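Local coordinates for protein ESSC (Geobacillus thermodenitrificans, PDB 5FWH) that is a component of the bacterial type VII secretion apparatus, to which this N-terminal forkhead-associated part probably contributes a protein-interaction module, at residues A[95-100]-A[175-180]; A[114-119]-A[184-189]; A[132-137]-A[153-158]; A[163-168]-A[179-184]. All blocks are in the same frame, centred on the assembly; numbering follows the deposited sequence.

Contact 1. Residues A[95-100]-A[175-180]; sequences KYVYYV and LLAVTS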
loop_
_atom_site.group_PDB
_atom_site.type_symbol
_atom_site.label_atom_id
_atom_site.label_comp_id
_atom_site.label_asym_id
_atom_site.label_seq_id
_atom_site.Cartn_x
_atom_site.Cartn_y
_atom_site.Cartn_z
ATOM N N LYS A 95 5.429 3.837 11.912
ATOM C CA LYS A 95 6.116 2.566 11.776
ATOM C C LYS A 95 6.174 1.844 13.110
ATOM O O LYS A 95 6.728 2.352 14.100
ATOM C CB LYS A 95 7.529 2.790 11.214
ATOM C CG LYS A 95 8.098 1.553 10.520
ATOM C CD LYS A 95 9.382 1.794 9.744
ATOM C CE LYS A 95 10.581 1.806 10.665
ATOM N NZ LYS A 95 10.808 0.502 11.348
ATOM N N TYR A 96 5.593 0.650 13.130
ATOM C CA TYR A 96 5.513 -0.176 14.288
ATOM C C TYR A 96 6.344 -1.378 13.986
ATOM O O TYR A 96 6.286 -1.854 12.872
ATOM C CB TYR A 96 4.086 -0.673 14.429
ATOM C CG TYR A 96 3.091 0.372 14.675
ATOM C CD1 TYR A 96 2.527 1.051 13.636
ATOM C CD2 TYR A 96 2.718 0.687 15.989
ATOM C CE1 TYR A 96 1.632 2.044 13.871
ATOM C CE2 TYR A 96 1.812 1.665 16.233
ATOM C CZ TYR A 96 1.274 2.340 15.172
ATOM O OH TYR A 96 0.366 3.314 15.414
ATOM N N VAL A 97 7.017 -1.936 14.960
ATOM C CA VAL A 97 7.753 -3.174 14.726
ATOM C C VAL A 97 7.333 -4.120 15.785
ATOM O O VAL A 97 7.325 -3.786 16.925
ATOM C CB VAL A 97 9.286 -3.007 14.717
ATOM C CG1 VAL A 97 9.981 -4.342 14.431
ATOM C CG2 VAL A 97 9.657 -1.988 13.654
ATOM N N TYR A 98 6.918 -5.299 15.369
ATOM C CA TYR A 98 6.495 -6.343 16.276
ATOM C C TYR A 98 7.443 -7.506 16.263
ATOM O O TYR A 98 7.910 -7.938 15.179
ATOM C CB TYR A 98 5.092 -6.857 15.886
ATOM C CG TYR A 98 4.078 -5.705 15.860
ATOM C CD1 TYR A 98 3.608 -5.099 17.055
ATOM C CD2 TYR A 98 3.666 -5.175 14.659
ATOM C CE1 TYR A 98 2.704 -4.039 17.019
ATOM C CE2 TYR A 98 2.750 -4.135 14.621
ATOM C CZ TYR A 98 2.306 -3.560 15.809
ATOM O OH TYR A 98 1.408 -2.532 15.665
ATOM N N TYR A 99 7.632 -8.062 17.449
ATOM C CA TYR A 99 8.377 -9.297 17.655
ATOM C C TYR A 99 7.401 -10.469 17.561
ATOM O O TYR A 99 6.436 -10.527 18.301
ATOM C CB TYR A 99 9.137 -9.259 19.003
ATOM C CG TYR A 99 9.801 -10.549 19.303
ATOM C CD1 TYR A 99 10.916 -10.916 18.598
ATOM C CD2 TYR A 99 9.281 -11.432 20.231
ATOM C CE1 TYR A 99 11.532 -12.142 18.802
ATOM C CE2 TYR A 99 9.890 -12.669 20.462
ATOM C CZ TYR A 99 11.025 -13.008 19.749
ATOM O OH TYR A 99 11.665 -14.201 19.937
ATOM N N VAL A 100 7.644 -11.377 16.613
ATOM C CA VAL A 100 6.739 -12.471 16.341
ATOM C C VAL A 100 7.487 -13.812 16.307
ATOM O O VAL A 100 6.984 -14.775 15.758
ATOM C CB VAL A 100 5.947 -12.261 15.027
ATOM C CG1 VAL A 100 5.020 -11.054 15.127
ATOM C CG2 VAL A 100 6.884 -12.114 13.824
ATOM N N LEU A 175 10.792 -10.448 13.162
ATOM C CA LEU A 175 10.411 -9.040 13.272
ATOM C C LEU A 175 9.646 -8.523 12.057
ATOM O O LEU A 175 10.163 -8.476 10.934
ATOM C CB LEU A 175 11.636 -8.147 13.481
ATOM C CG LEU A 175 12.236 -8.272 14.907
ATOM C CD1 LEU A 175 13.705 -8.607 14.862
ATOM C CD2 LEU A 175 12.041 -7.019 15.751
ATOM N N LEU A 176 8.450 -8.011 12.340
ATOM C CA LEU A 176 7.508 -7.587 11.317
ATOM C C LEU A 176 7.220 -6.105 11.455
ATOM O O LEU A 176 6.745 -5.678 12.514
ATOM C CB LEU A 176 6.234 -8.400 11.462
ATOM C CG LEU A 176 5.102 -7.954 10.567
ATOM C CD1 LEU A 176 5.502 -8.210 9.119
ATOM C CD2 LEU A 176 3.849 -8.680 10.993
ATOM N N ALA A 177 7.549 -5.334 10.418
ATOM C CA ALA A 177 7.339 -3.916 10.445
ATOM C C ALA A 177 6.138 -3.615 9.623
ATOM O O ALA A 177 5.938 -4.181 8.530
ATOM C CB ALA A 177 8.530 -3.143 9.955
ATOM N N VAL A 178 5.286 -2.813 10.210
ATOM C CA VAL A 178 4.055 -2.355 9.602
ATOM C C VAL A 178 4.016 -0.852 9.460
ATOM O O VAL A 178 4.225 -0.196 10.449
ATOM C CB VAL A 178 2.879 -2.775 10.485
ATOM C CG1 VAL A 178 1.555 -2.305 9.854
ATOM C CG2 VAL A 178 2.973 -4.269 10.686
ATOM N N THR A 179 3.795 -0.286 8.267
ATOM C CA THR A 179 3.750 1.183 8.145
ATOM C C THR A 179 2.378 1.536 7.656
ATOM O O THR A 179 1.829 0.823 6.830
ATOM C CB THR A 179 4.836 1.734 7.228
ATOM O OG1 THR A 179 6.068 1.272 7.763
ATOM C CG2 THR A 179 4.849 3.262 7.220
ATOM N N SER A 180 1.850 2.626 8.185
ATOM C CA SER A 180 0.454 2.939 8.057
ATOM C C SER A 180 0.264 4.405 8.271
ATOM O O SER A 180 0.904 4.998 9.112
ATOM C CB SER A 180 -0.335 2.258 9.152
ATOM O OG SER A 180 -1.706 2.496 8.991
#
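Tyr96 and Tyr98 pair with Val178 and Leu176 in a regular antiparallel ladder, the axes of strands 95-99 and 175-180 lying 4.6 Å apart with their N-to-C directions at 158°. Each pair is closed by two reciprocal, almost straight bonds, among them Tyr98 N to Leu176 O at 2.9 Å and Tyr96 N to Val178 O at 3.1 Å. On the face carrying the tyrosines, the Tyr98 ring leans diagonally toward Val178, whose CG2 meets the ring edge, near its plane, 3.9 Å from CE2. CG of Tyr98 lies beside its own backbone N (chi1 -57°), which turns the ring back along its strand toward Val178. Tyr96 turns an edge of its ring to the Val178 carbonyl, CD1 to O 3.8 Å, while its hydroxyl bonds to Val184 N and makes an unusually short bond to Glu183 OE1. On the opposite face of the sheet, Val97 divides its methyls: CG1 touches Leu175 CD2 at 3.6 Å and CG2 lies 4.0 Å from Ala177 CB, the small alanine suiting a close non-hydrogen-bonded pair. At the partly exposed end, the aliphatic part of Lys95 packs on Thr179, CG to OG1 3.4 Å, before its chain bends. Beta-branched and aromatic residues favour such extended backbones. The two strands are inner neighbours in one antiparallel sheet, the tyrosine face buried, as in the beta sandwich of forkhead-associated domains.

Contact 2. Residues A[114-119]-A[184-189]; sequences ADIETT and VVSSLT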
loop_
_atom_site.group_PDB
_atom_site.type_symbol
_atom_site.label_atom_id
_atom_site.label_comp_id
_atom_site.label_asym_id
_atom_site.label_seq_id
_atom_site.Cartn_x
_atom_site.Cartn_y
_atom_site.Cartn_z
ATOM N N ALA A 114 -8.297 -10.582 15.388
ATOM C CA ALA A 114 -7.145 -10.319 14.512
ATOM C C ALA A 114 -5.938 -9.917 15.308
ATOM O O ALA A 114 -6.046 -9.131 16.251
ATOM C CB ALA A 114 -7.473 -9.216 13.517
ATOM N N ASP A 115 -4.790 -10.480 14.965
ATOM C CA ASP A 115 -3.505 -10.004 15.551
ATOM C C ASP A 115 -3.180 -8.542 15.153
ATOM O O ASP A 115 -2.553 -7.785 15.905
ATOM C CB ASP A 115 -2.372 -10.944 15.129
ATOM C CG ASP A 115 -2.627 -12.399 15.552
ATOM O OD1 ASP A 115 -2.333 -12.689 16.738
ATOM O OD2 ASP A 115 -3.114 -13.239 14.725
ATOM N N ILE A 116 -3.528 -8.164 13.926
ATOM C CA ILE A 116 -3.429 -6.788 13.478
ATOM C C ILE A 116 -4.773 -6.430 12.920
ATOM O O ILE A 116 -5.207 -7.045 11.963
ATOM C CB ILE A 116 -2.367 -6.569 12.394
ATOM C CG1 ILE A 116 -0.971 -7.004 12.905
ATOM C CG2 ILE A 116 -2.354 -5.108 11.936
ATOM C CD1 ILE A 116 0.084 -6.840 11.828
ATOM N N GLU A 117 -5.389 -5.394 13.503
ATOM C CA GLU A 117 -6.764 -4.991 13.131
ATOM C C GLU A 117 -6.796 -3.859 12.118
ATOM O O GLU A 117 -6.217 -2.779 12.352
ATOM C CB GLU A 117 -7.576 -4.598 14.352
ATOM C CG GLU A 117 -8.087 -5.806 15.135
ATOM C CD GLU A 117 -8.968 -5.410 16.319
ATOM O OE1 GLU A 117 -8.388 -5.112 17.397
ATOM O OE2 GLU A 117 -10.235 -5.418 16.163
ATOM N N THR A 118 -7.494 -4.110 11.008
ATOM C CA THR A 118 -7.589 -3.161 9.929
ATOM C C THR A 118 -8.804 -3.478 9.052
ATOM O O THR A 118 -9.157 -4.647 8.829
ATOM C CB THR A 118 -6.300 -3.139 9.057
ATOM O OG1 THR A 118 -6.534 -2.453 7.829
ATOM C CG2 THR A 118 -5.780 -4.584 8.706
ATOM N N THR A 119 -9.414 -2.410 8.555
ATOM C CA THR A 119 -10.432 -2.501 7.530
ATOM C C THR A 119 -9.783 -2.375 6.158
ATOM O O THR A 119 -10.489 -2.314 5.188
ATOM C CB THR A 119 -11.481 -1.374 7.673
ATOM O OG1 THR A 119 -10.908 -0.110 7.307
ATOM C CG2 THR A 119 -12.010 -1.295 9.085
ATOM N N VAL A 184 -1.930 1.609 14.220
ATOM C CA VAL A 184 -2.218 0.221 14.011
ATOM C C VAL A 184 -2.669 -0.337 15.350
ATOM O O VAL A 184 -2.084 -0.027 16.365
ATOM C CB VAL A 184 -0.942 -0.489 13.580
ATOM C CG1 VAL A 184 -1.156 -1.974 13.509
ATOM C CG2 VAL A 184 -0.550 0.046 12.214
ATOM N N VAL A 185 -3.670 -1.198 15.314
ATOM C CA VAL A 185 -4.166 -1.873 16.487
ATOM C C VAL A 185 -3.747 -3.305 16.403
ATOM O O VAL A 185 -4.051 -3.991 15.412
ATOM C CB VAL A 185 -5.684 -1.786 16.547
ATOM C CG1 VAL A 185 -6.213 -2.447 17.839
ATOM C CG2 VAL A 185 -6.098 -0.317 16.468
ATOM N N SER A 186 -2.995 -3.722 17.427
ATOM C CA SER A 186 -2.371 -5.022 17.444
ATOM C C SER A 186 -2.347 -5.661 18.809
ATOM O O SER A 186 -2.052 -5.028 19.791
ATOM C CB SER A 186 -0.905 -4.946 16.914
ATOM O OG SER A 186 -0.473 -6.277 16.552
ATOM N N SER A 187 -2.554 -6.960 18.846
ATOM C CA SER A 187 -2.280 -7.731 20.061
ATOM C C SER A 187 -0.863 -8.282 20.082
ATOM O O SER A 187 -0.562 -9.064 20.938
ATOM C CB SER A 187 -3.284 -8.864 20.156
ATOM O OG SER A 187 -3.103 -9.722 19.078
ATOM N N LEU A 188 0.001 -7.901 19.142
ATOM C CA LEU A 188 1.367 -8.450 19.078
ATOM C C LEU A 188 2.301 -7.705 20.021
ATOM O O LEU A 188 1.992 -6.615 20.435
ATOM C CB LEU A 188 1.924 -8.373 17.655
ATOM C CG LEU A 188 1.196 -9.271 16.627
ATOM C CD1 LEU A 188 1.505 -8.847 15.210
ATOM C CD2 LEU A 188 1.529 -10.730 16.812
ATOM N N THR A 189 3.465 -8.289 20.297
ATOM C CA THR A 189 4.553 -7.631 21.068
ATOM C C THR A 189 5.317 -6.513 20.358
ATOM O O THR A 189 6.194 -6.783 19.521
ATOM C CB THR A 189 5.695 -8.616 21.434
ATOM O OG1 THR A 189 5.186 -9.864 21.871
ATOM C CG2 THR A 189 6.632 -8.012 22.520
#
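The carbonyl plane of Asp115 has a donor on each face: Ser186 OG reaches its O from one side at 2.6 Å and Ser187 N from the other at 3.1 Å, each tilted out of the plane. The next peptide along offers its N-H instead, Glu117 N meeting Val185 O at 2.7 Å in a practically straight bond (179°). Ser186 can serve Asp115 because its OG is anti to the backbone N (chi1 -162°); the same oxygen accepts from Leu188 N at 3.1 Å, making an ST turn that bends the chain out of the short strand. Ile116 fills the apolar side, its CG2 3.7 Å from Val184 CG1 and its CG1 3.9 Å from Leu188 CD1. Glu117 and Val185 lie on the more exposed side. With an alanine at Ser186, Asp115 O would probably keep Ser187 N as its one donor here, and Leu188 N would lose the acceptor that shapes the turn. Asp115 itself is tied by OD2 to Leu107 N in the adjoining strand. The hydroxyl of Ser186, which both gives and takes a bond, adds a second grip on Asp115 O and ties this short pairing to the turn that follows.

Contact 3. Residues A[132-137]-A[153-158]; sequences WVVIPD and VSLRNG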
loop_
_atom_site.group_PDB
_atom_site.type_symbol
_atom_site.label_atom_id
_atom_site.label_comp_id
_atom_site.label_asym_id
_atom_site.label_seq_id
_atom_site.Cartn_x
_atom_site.Cartn_y
_atom_site.Cartn_z
ATOM N N TRP A 132 8.015 -17.671 6.569
ATOM C CA TRP A 132 6.655 -17.138 6.531
ATOM C C TRP A 132 6.012 -17.325 5.181
ATOM O O TRP A 132 6.635 -17.084 4.150
ATOM C CB TRP A 132 6.647 -15.668 6.943
ATOM C CG TRP A 132 6.908 -15.505 8.364
ATOM C CD1 TRP A 132 8.103 -15.110 8.954
ATOM C CD2 TRP A 132 5.992 -15.689 9.417
ATOM N NE1 TRP A 132 7.956 -15.050 10.317
ATOM C CE2 TRP A 132 6.681 -15.389 10.635
ATOM C CE3 TRP A 132 4.659 -16.073 9.469
ATOM C CZ2 TRP A 132 6.091 -15.504 11.879
ATOM C CZ3 TRP A 132 4.047 -16.178 10.718
ATOM C CH2 TRP A 132 4.773 -15.907 11.915
ATOM N N VAL A 133 4.767 -17.773 5.186
ATOM C CA VAL A 133 3.912 -17.805 4.000
ATOM C C VAL A 133 2.773 -16.775 4.137
ATOM O O VAL A 133 2.168 -16.638 5.185
ATOM C CB VAL A 133 3.301 -19.203 3.855
ATOM C CG1 VAL A 133 2.320 -19.275 2.694
ATOM C CG2 VAL A 133 4.420 -20.192 3.627
ATOM N N VAL A 134 2.512 -16.042 3.071
ATOM C CA VAL A 134 1.338 -15.191 2.984
ATOM C C VAL A 134 0.193 -15.937 2.292
ATOM O O VAL A 134 0.382 -16.441 1.182
ATOM C CB VAL A 134 1.615 -13.845 2.287
ATOM C CG1 VAL A 134 2.177 -13.998 0.885
ATOM C CG2 VAL A 134 0.332 -13.011 2.276
ATOM N N ILE A 135 -0.982 -15.949 2.912
ATOM C CA ILE A 135 -2.187 -16.572 2.337
ATOM C C ILE A 135 -3.201 -15.454 2.195
ATOM O O ILE A 135 -3.726 -14.982 3.188
ATOM C CB ILE A 135 -2.757 -17.691 3.245
ATOM C CG1 ILE A 135 -1.704 -18.827 3.465
ATOM C CG2 ILE A 135 -4.082 -18.281 2.685
ATOM C CD1 ILE A 135 -0.912 -18.713 4.740
ATOM N N PRO A 136 -3.456 -15.000 0.975
ATOM C CA PRO A 136 -4.431 -13.911 0.835
ATOM C C PRO A 136 -5.876 -14.410 0.836
ATOM O O PRO A 136 -6.150 -15.625 0.753
ATOM C CB PRO A 136 -4.091 -13.304 -0.534
ATOM C CG PRO A 136 -3.483 -14.447 -1.284
ATOM C CD PRO A 136 -2.770 -15.303 -0.288
ATOM N N ASP A 137 -6.792 -13.461 0.928
ATOM C CA ASP A 137 -8.202 -13.774 0.880
ATOM C C ASP A 137 -8.786 -13.317 -0.459
ATOM O O ASP A 137 -8.297 -12.383 -1.097
ATOM C CB ASP A 137 -8.928 -13.199 2.102
ATOM C CG ASP A 137 -9.867 -14.215 2.752
ATOM O OD1 ASP A 137 -10.486 -15.007 2.007
ATOM O OD2 ASP A 137 -9.971 -14.253 3.998
ATOM N N VAL A 153 1.996 -17.761 -1.047
ATOM C CA VAL A 153 3.377 -17.517 -1.502
ATOM C C VAL A 153 4.329 -17.440 -0.278
ATOM O O VAL A 153 4.057 -16.740 0.733
ATOM C CB VAL A 153 3.515 -16.174 -2.266
ATOM C CG1 VAL A 153 4.935 -15.975 -2.810
ATOM C CG2 VAL A 153 2.494 -16.089 -3.387
ATOM N N SER A 154 5.446 -18.157 -0.377
ATOM C CA SER A 154 6.426 -18.179 0.662
ATOM C C SER A 154 7.334 -16.972 0.464
ATOM O O SER A 154 7.773 -16.707 -0.637
ATOM C CB SER A 154 7.211 -19.502 0.671
ATOM O OG SER A 154 7.640 -19.706 2.010
ATOM N N LEU A 155 7.531 -16.224 1.543
ATOM C CA LEU A 155 8.160 -14.929 1.546
ATOM C C LEU A 155 9.645 -15.023 1.822
ATOM O O LEU A 155 10.051 -15.870 2.583
ATOM C CB LEU A 155 7.557 -14.073 2.691
ATOM C CG LEU A 155 6.036 -13.785 2.757
ATOM C CD1 LEU A 155 5.702 -12.892 3.942
ATOM C CD2 LEU A 155 5.644 -13.090 1.476
ATOM N N ARG A 156 10.421 -14.077 1.294
ATOM C CA ARG A 156 11.861 -13.906 1.610
ATOM C C ARG A 156 12.010 -12.558 2.274
ATOM O O ARG A 156 11.141 -11.734 2.096
ATOM C CB ARG A 156 12.695 -13.934 0.328
ATOM C CG ARG A 156 12.175 -14.845 -0.780
ATOM C CD ARG A 156 13.144 -14.998 -1.971
ATOM N NE ARG A 156 13.738 -13.733 -2.480
ATOM C CZ ARG A 156 13.676 -13.231 -3.741
ATOM N NH1 ARG A 156 13.035 -13.832 -4.754
ATOM N NH2 ARG A 156 14.290 -12.078 -4.002
ATOM N N ASN A 157 13.100 -12.289 3.001
ATOM C CA ASN A 157 13.289 -10.963 3.707
ATOM C C ASN A 157 13.312 -9.804 2.713
ATOM O O ASN A 157 13.929 -9.892 1.651
ATOM C CB ASN A 157 14.606 -10.886 4.543
ATOM C CG ASN A 157 14.498 -11.509 5.949
ATOM O OD1 ASN A 157 13.785 -11.000 6.849
ATOM N ND2 ASN A 157 15.266 -12.592 6.169
ATOM N N GLY A 158 12.598 -8.723 3.048
ATOM C CA GLY A 158 12.450 -7.602 2.118
ATOM C C GLY A 158 11.557 -7.853 0.892
ATOM O O GLY A 158 11.511 -7.010 -0.022
HETATM O O HOH W 1 10.000 -16.020 5.601
#
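Val133 and Val134 lie alongside Ser154 and Val153 in a short antiparallel pairing: Val134 and Val153 exchange bonds in both directions, and Leu155 N reaches Trp132 O at 2.9 Å in an almost straight line (174°). This adds strand 153-154 as the outermost strand of one sheet of the beta sandwich, with strand 131-136 as its inner neighbour. On the buried side Val134 crosses Leu155 at about a right angle, its CG1 3.6 Å from Leu155 CD2. That methyl sits in the crowded position between the backbone N and the carbonyl carbon (chi1 57°), where it also comes within 3.3 Å of Val153 O. Leu155 CB lies just beyond the Trp132 carbonyl oxygen, 3.5 Å from O, and the side chain sends CD1 to Trp132 CB at 4.2 Å, so one branched side chain serves two residues of the neighbouring strand. Cutting Leu155 back to an alanine is likely to open a gap beside Val134 CG1 and Trp132 CB, because the two methyls that touch them are gone. The indole of Trp132 turns away from this pairing; it stacks with Phe170 and gives its NE1 hydrogen to Glu173 O, which suits a large aromatic with one polar atom in the interior. On the more exposed side Val133 CG2 packs against Ser154 OG at 3.6 Å, a small polar residue fitting the outer strand. Where the strands part, a water accepts from Trp132 N at 2.8 Å and donates to Leu155 O at 3.0 Å.

Contact 4. Residues A[163-168]-A[179-184]; sequences CPYMQF and TSSEEV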
loop_
_atom_site.group_PDB
_atom_site.type_symbol
_atom_site.label_atom_id
_atom_site.label_comp_id
_atom_site.label_asym_id
_atom_site.label_seq_id
_atom_site.Cartn_x
_atom_site.Cartn_y
_atom_site.Cartn_z
ATOM N N CYS A 163 -1.144 -3.098 0.651
ATOM C CA CYS A 163 -2.512 -2.790 0.210
ATOM C C CYS A 163 -2.712 -1.241 0.356
ATOM O O CYS A 163 -1.976 -0.627 1.081
ATOM C CB CYS A 163 -3.489 -3.540 1.127
ATOM S SG CYS A 163 -3.058 -3.293 2.847
ATOM N N PRO A 164 -3.738 -0.635 -0.255
ATOM C CA PRO A 164 -4.002 0.794 0.058
ATOM C C PRO A 164 -3.863 1.179 1.505
ATOM O O PRO A 164 -4.503 0.624 2.440
ATOM C CB PRO A 164 -5.420 1.017 -0.465
ATOM C CG PRO A 164 -5.344 0.213 -1.709
ATOM C CD PRO A 164 -4.623 -1.072 -1.341
ATOM N N TYR A 165 -2.923 2.109 1.637
ATOM C CA TYR A 165 -2.506 2.788 2.883
ATOM C C TYR A 165 -1.607 2.006 3.851
ATOM O O TYR A 165 -1.233 2.541 4.859
ATOM C CB TYR A 165 -3.694 3.424 3.598
ATOM C CG TYR A 165 -4.738 4.030 2.711
ATOM C CD1 TYR A 165 -4.434 5.061 1.892
ATOM C CD2 TYR A 165 -6.032 3.516 2.680
ATOM C CE1 TYR A 165 -5.385 5.599 1.053
ATOM C CE2 TYR A 165 -6.999 4.042 1.852
ATOM C CZ TYR A 165 -6.662 5.082 1.035
ATOM O OH TYR A 165 -7.570 5.607 0.184
HETATM N N MSE A 166 -1.217 0.767 3.585
HETATM C CA MSE A 166 -0.352 0.059 4.561
HETATM C C MSE A 166 0.821 -0.697 3.918
HETATM O O MSE A 166 0.724 -1.071 2.790
HETATM C CB MSE A 166 -1.325 -0.865 5.285
HETATM C CG MSE A 166 -2.293 -0.223 6.353
HETATM SE SE MSE A 166 -3.041 -1.786 7.320
HETATM C CE MSE A 166 -1.804 -1.752 8.838
ATOM N N GLN A 167 1.902 -0.949 4.641
ATOM C CA GLN A 167 2.984 -1.849 4.195
ATOM C C GLN A 167 3.451 -2.727 5.296
ATOM O O GLN A 167 3.499 -2.282 6.446
ATOM C CB GLN A 167 4.185 -1.074 3.809
ATOM C CG GLN A 167 3.947 -0.128 2.692
ATOM C CD GLN A 167 5.077 0.867 2.662
ATOM O OE1 GLN A 167 4.857 2.100 2.796
ATOM N NE2 GLN A 167 6.324 0.321 2.569
ATOM N N PHE A 168 3.769 -3.983 4.949
ATOM C CA PHE A 168 4.229 -5.020 5.873
ATOM C C PHE A 168 5.528 -5.566 5.354
ATOM O O PHE A 168 5.590 -5.953 4.176
ATOM C CB PHE A 168 3.252 -6.169 5.964
ATOM C CG PHE A 168 1.838 -5.750 6.316
ATOM C CD1 PHE A 168 1.003 -5.249 5.342
ATOM C CD2 PHE A 168 1.359 -5.915 7.583
ATOM C CE1 PHE A 168 -0.308 -4.890 5.615
ATOM C CE2 PHE A 168 0.080 -5.493 7.907
ATOM C CZ PHE A 168 -0.748 -4.993 6.908
ATOM N N THR A 179 3.795 -0.286 8.267
ATOM C CA THR A 179 3.750 1.183 8.145
ATOM C C THR A 179 2.378 1.536 7.656
ATOM O O THR A 179 1.829 0.823 6.830
ATOM C CB THR A 179 4.836 1.734 7.228
ATOM O OG1 THR A 179 6.068 1.272 7.763
ATOM C CG2 THR A 179 4.849 3.262 7.220
ATOM N N SER A 180 1.850 2.626 8.185
ATOM C CA SER A 180 0.454 2.939 8.057
ATOM C C SER A 180 0.264 4.405 8.271
ATOM O O SER A 180 0.904 4.998 9.112
ATOM C CB SER A 180 -0.335 2.258 9.152
ATOM O OG SER A 180 -1.706 2.496 8.991
ATOM N N SER A 181 -0.701 4.958 7.570
ATOM C CA SER A 181 -1.156 6.310 7.842
ATOM C C SER A 181 -2.049 6.411 9.060
ATOM O O SER A 181 -2.286 7.498 9.480
ATOM C CB SER A 181 -1.813 6.962 6.603
ATOM O OG SER A 181 -2.280 5.998 5.666
ATOM N N GLU A 182 -2.523 5.316 9.643
ATOM C CA GLU A 182 -3.268 5.395 10.910
ATOM C C GLU A 182 -2.493 4.638 11.955
ATOM O O GLU A 182 -1.639 3.815 11.591
ATOM C CB GLU A 182 -4.623 4.738 10.787
ATOM C CG GLU A 182 -5.246 4.822 9.413
ATOM C CD GLU A 182 -6.718 4.422 9.399
ATOM O OE1 GLU A 182 -7.230 3.912 10.429
ATOM O OE2 GLU A 182 -7.378 4.623 8.346
ATOM N N GLU A 183 -2.799 4.885 13.237
ATOM C CA GLU A 183 -2.322 4.010 14.304
ATOM C C GLU A 183 -2.838 2.549 14.035
ATOM O O GLU A 183 -3.999 2.292 13.600
ATOM C CB GLU A 183 -2.679 4.503 15.739
ATOM C CG GLU A 183 -1.820 5.647 16.325
ATOM C CD GLU A 183 -0.996 5.271 17.577
ATOM O OE1 GLU A 183 -0.073 4.422 17.500
ATOM O OE2 GLU A 183 -1.248 5.829 18.668
ATOM N N VAL A 184 -1.930 1.609 14.220
ATOM C CA VAL A 184 -2.218 0.221 14.011
ATOM C C VAL A 184 -2.669 -0.337 15.350
ATOM O O VAL A 184 -2.084 -0.027 16.365
ATOM C CB VAL A 184 -0.942 -0.489 13.580
ATOM C CG1 VAL A 184 -1.156 -1.974 13.509
ATOM C CG2 VAL A 184 -0.550 0.046 12.214
HETATM O O HOH W 2 2.544 2.843 4.229
HETATM O O HOH W 3 6.681 -1.272 6.984
#
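The open end of the beta hairpin made by strands 166-170 and 175-180 is held here, where Gln167 and Thr179 form a hydrogen-bonded antiparallel pair: Gln167 N to Thr179 O is 2.8 Å, and Thr179 N to Gln167 O is 2.7 Å. Two waters sit beside it, one donating to Gln167 OE1, the other 2.7 Å from Thr179 OG1; their second bonds, to backbone oxygens of the pair, are weak. On the buried side Met166, present as selenomethionine, runs past Ser180, CG to OG 3.8 Å, and its chain turns about its CG-SE bond (chi3 97°) to bring CE within 4.0 Å of Val184 CG2. A long, adaptable side chain suits this reach. Ser180, small and polar, gives its hydroxyl to Glu182 O at 2.9 Å and helps hold the start of the loop. A type II turn from Cys163 to Met166 carries Tyr165 at positive phi, 77°, a position glycine usually favours, and its CB rests 3.6 Å from Ser181 OG. Strand 161-163 flanks strand 166-170, and strand 94-99 flanks strand 175-180; Gln167 OE1 also bonds to Gln3 of strand 3-8, and Glu182 forms a salt bridge with Arg72.

Overall arrangement
Contacts 1 and 4 lie in one sheet, sharing strand 175-180, with centres about 10 Å apart; contacts 2 and 3 belong to the second, six-stranded sheet, joining its two outermost strands to their neighbours, with centres about 18 Å apart. Contact 2 meets both contacts of the first sheet: Tyr98 packs on Val184, and Thr118 on Met166. Contact 3, about 17 Å from contact 4 between centres, touches contact 1 where Val100 meets Trp132. Along the chain, segments 95-100 and 114-119 come first, both segments of contact 3 next, and 163-168 and the overlapping 175-180, 179-184 and 184-189 last, so residues distant in sequence close the sandwich of this forkhead-associated part.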